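Local coordinates for protein phycocyanobilin lyase subunit alpha (PDB 5N3U) that probably serves, together with its partner CpcF, as the lyase that attaches the phycocyanobilin chromophore to the alpha subunit of phycocyanin, at residues 198-203 / 221-226. Numbering follows the deposited sequence.
Sequences LLVKVL and IGYLAA
In the alpha-helical, HEAT-like solenoid, helix 193-203 packs against the connection from helix 208-221 to helix 227-232, where V200 meets A226 and Y223 and L199 meets I221. V200 CG2 makes two of the three apolar contacts: it lies 3.6 Å from A226 CB and 4.1 Å from Y223 CE2, so one methyl touches both residues. That branch stands anti to the carbonyl carbon of V200, beside the backbone N. The closest pair of CA atoms, V200 and A226 at 6.4 Å, coincides with the shorter of these two methyl contacts. Against Y223, V200 CG2 arrives at the ring edge, near its plane, and the two side chains cross at about a right angle. One ring face carries the CB of A225, 4.0 Å above the plane and displaced toward the rim.

A further apolar touch is made by L199 CD1 and I221 CD1, which meet tip to tip at 3.8 Å. CG1 of I221 sits between the backbone N and the carbonyl carbon (chi1 69°), and CD1 lies anti to CA, which together bring CD1 to L199. The HEAT-like helices are joined here by a short connection: G222, with positive phi, is the first residue to leave helical geometry, directly after I221, and the chain then enters the short 3-10 turn 224-226, marked by the 3.0 Å bond from A226 N to Y223 O.

No hydrogen bond links the two segments. The polar end of the tyrosine is nevertheless tied to helix 193-203, since Y223 OH hydrogen-bonds E197 OE2, three residues before V200 on the same helix, and Y187 of helix 176-190 meets the ring with planes at about 65°.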
loop_
_atom_site.group_PDB
_atom_site.type_symbol
_atom_site.label_atom_id
_atom_site.label_comp_id
_atom_site.label_asym_id
_atom_site.label_seq_id
_atom_site.Cartn_x
_atom_site.Cartn_y
_atom_site.Cartn_z
ATOM N N LEU A 198 27.568 4.119 -18.187
ATOM C CA LEU A 198 27.037 5.376 -17.650
ATOM C C LEU A 198 25.802 5.104 -16.751
ATOM O O LEU A 198 25.593 5.792 -15.760
ATOM C CB LEU A 198 26.525 6.237 -18.774
ATOM C CG LEU A 198 27.552 6.935 -19.608
ATOM C CD1 LEU A 198 26.901 7.344 -20.898
ATOM C CD2 LEU A 198 28.077 8.125 -18.793
ATOM N N LEU A 199 24.976 4.136 -17.141
ATOM C CA LEU A 199 23.798 3.742 -16.275
ATOM C C LEU A 199 24.260 3.175 -14.956
ATOM O O LEU A 199 23.805 3.589 -13.876
ATOM C CB LEU A 199 22.895 2.764 -17.013
ATOM C CG LEU A 199 22.302 3.417 -18.272
ATOM C CD1 LEU A 199 21.594 2.428 -19.186
ATOM C CD2 LEU A 199 21.402 4.505 -17.805
ATOM N N VAL A 200 25.264 2.333 -15.015
ATOM C CA VAL A 200 25.886 1.863 -13.731
ATOM C C VAL A 200 26.325 2.970 -12.839
ATOM O O VAL A 200 26.017 3.004 -11.651
ATOM C CB VAL A 200 27.055 0.916 -14.003
ATOM C CG1 VAL A 200 27.787 0.600 -12.694
ATOM C CG2 VAL A 200 26.535 -0.347 -14.661
ATOM N N LYS A 201 26.993 3.973 -13.406
ATOM C CA LYS A 201 27.420 5.108 -12.603
ATOM C C LYS A 201 26.270 5.930 -11.947
ATOM O O LYS A 201 26.380 6.379 -10.842
ATOM C CB LYS A 201 28.291 6.026 -13.469
ATOM C CG LYS A 201 29.004 7.114 -12.673
ATOM C CD LYS A 201 29.427 8.304 -13.559
ATOM C CE LYS A 201 30.594 9.110 -12.960
ATOM N NZ LYS A 201 30.146 9.988 -11.846
ATOM N N VAL A 202 25.144 6.068 -12.619
ATOM C CA VAL A 202 23.939 6.692 -12.046
ATOM C C VAL A 202 23.486 5.907 -10.783
ATOM O O VAL A 202 23.083 6.524 -9.784
ATOM C CB VAL A 202 22.817 6.715 -13.084
ATOM C CG1 VAL A 202 21.453 7.132 -12.497
ATOM C CG2 VAL A 202 23.179 7.633 -14.242
ATOM N N LEU A 203 23.629 4.599 -10.802
ATOM C CA LEU A 203 23.312 3.737 -9.631
ATOM C C LEU A 203 24.060 4.095 -8.423
ATOM O O LEU A 203 23.514 4.024 -7.348
ATOM C CB LEU A 203 23.630 2.267 -9.844
ATOM C CG LEU A 203 22.688 1.502 -10.717
ATOM C CD1 LEU A 203 23.077 0.030 -10.741
ATOM C CD2 LEU A 203 21.247 1.694 -10.198
ATOM N N ILE A 221 17.760 -3.143 -21.078
ATOM C CA ILE A 221 18.788 -3.405 -22.042
ATOM C C ILE A 221 19.487 -4.722 -21.787
ATOM O O ILE A 221 20.178 -5.203 -22.652
ATOM C CB ILE A 221 19.771 -2.226 -22.102
ATOM C CG1 ILE A 221 20.574 -2.147 -20.829
ATOM C CG2 ILE A 221 18.978 -0.951 -22.371
ATOM C CD1 ILE A 221 21.562 -1.021 -20.737
ATOM N N GLY A 222 19.348 -5.268 -20.577
ATOM C CA GLY A 222 19.888 -6.583 -20.241
ATOM C C GLY A 222 21.401 -6.582 -20.093
ATOM O O GLY A 222 22.012 -7.580 -20.428
ATOM N N TYR A 223 21.991 -5.507 -19.568
ATOM C CA TYR A 223 23.453 -5.345 -19.489
ATOM C C TYR A 223 24.065 -6.159 -18.366
ATOM O O TYR A 223 24.124 -5.719 -17.209
ATOM C CB TYR A 223 23.814 -3.863 -19.295
ATOM C CG TYR A 223 25.306 -3.495 -19.279
ATOM C CD1 TYR A 223 26.170 -3.855 -20.330
ATOM C CD2 TYR A 223 25.828 -2.721 -18.243
ATOM C CE1 TYR A 223 27.530 -3.498 -20.308
ATOM C CE2 TYR A 223 27.151 -2.315 -18.238
ATOM C CZ TYR A 223 27.997 -2.735 -19.259
ATOM O OH TYR A 223 29.296 -2.346 -19.182
ATOM N N LEU A 224 24.587 -7.323 -18.739
ATOM C CA LEU A 224 25.072 -8.338 -17.762
ATOM C C LEU A 224 26.100 -7.877 -16.756
ATOM O O LEU A 224 25.986 -8.162 -15.575
ATOM C CB LEU A 224 25.604 -9.569 -18.484
ATOM C CG LEU A 224 26.016 -10.773 -17.622
ATOM C CD1 LEU A 224 24.780 -11.387 -16.952
ATOM C CD2 LEU A 224 26.677 -11.825 -18.506
ATOM N N ALA A 225 27.105 -7.142 -17.207
ATOM C CA ALA A 225 28.102 -6.637 -16.331
ATOM C C ALA A 225 27.638 -5.810 -15.223
ATOM O O ALA A 225 28.373 -5.590 -14.274
ATOM C CB ALA A 225 29.209 -5.872 -17.162
ATOM N N ALA A 226 26.409 -5.292 -15.260
ATOM C CA ALA A 226 25.917 -4.510 -14.121
ATOM C C ALA A 226 25.328 -5.349 -12.964
ATOM O O ALA A 226 24.852 -4.793 -11.970
ATOM C CB ALA A 226 24.839 -3.540 -14.622
#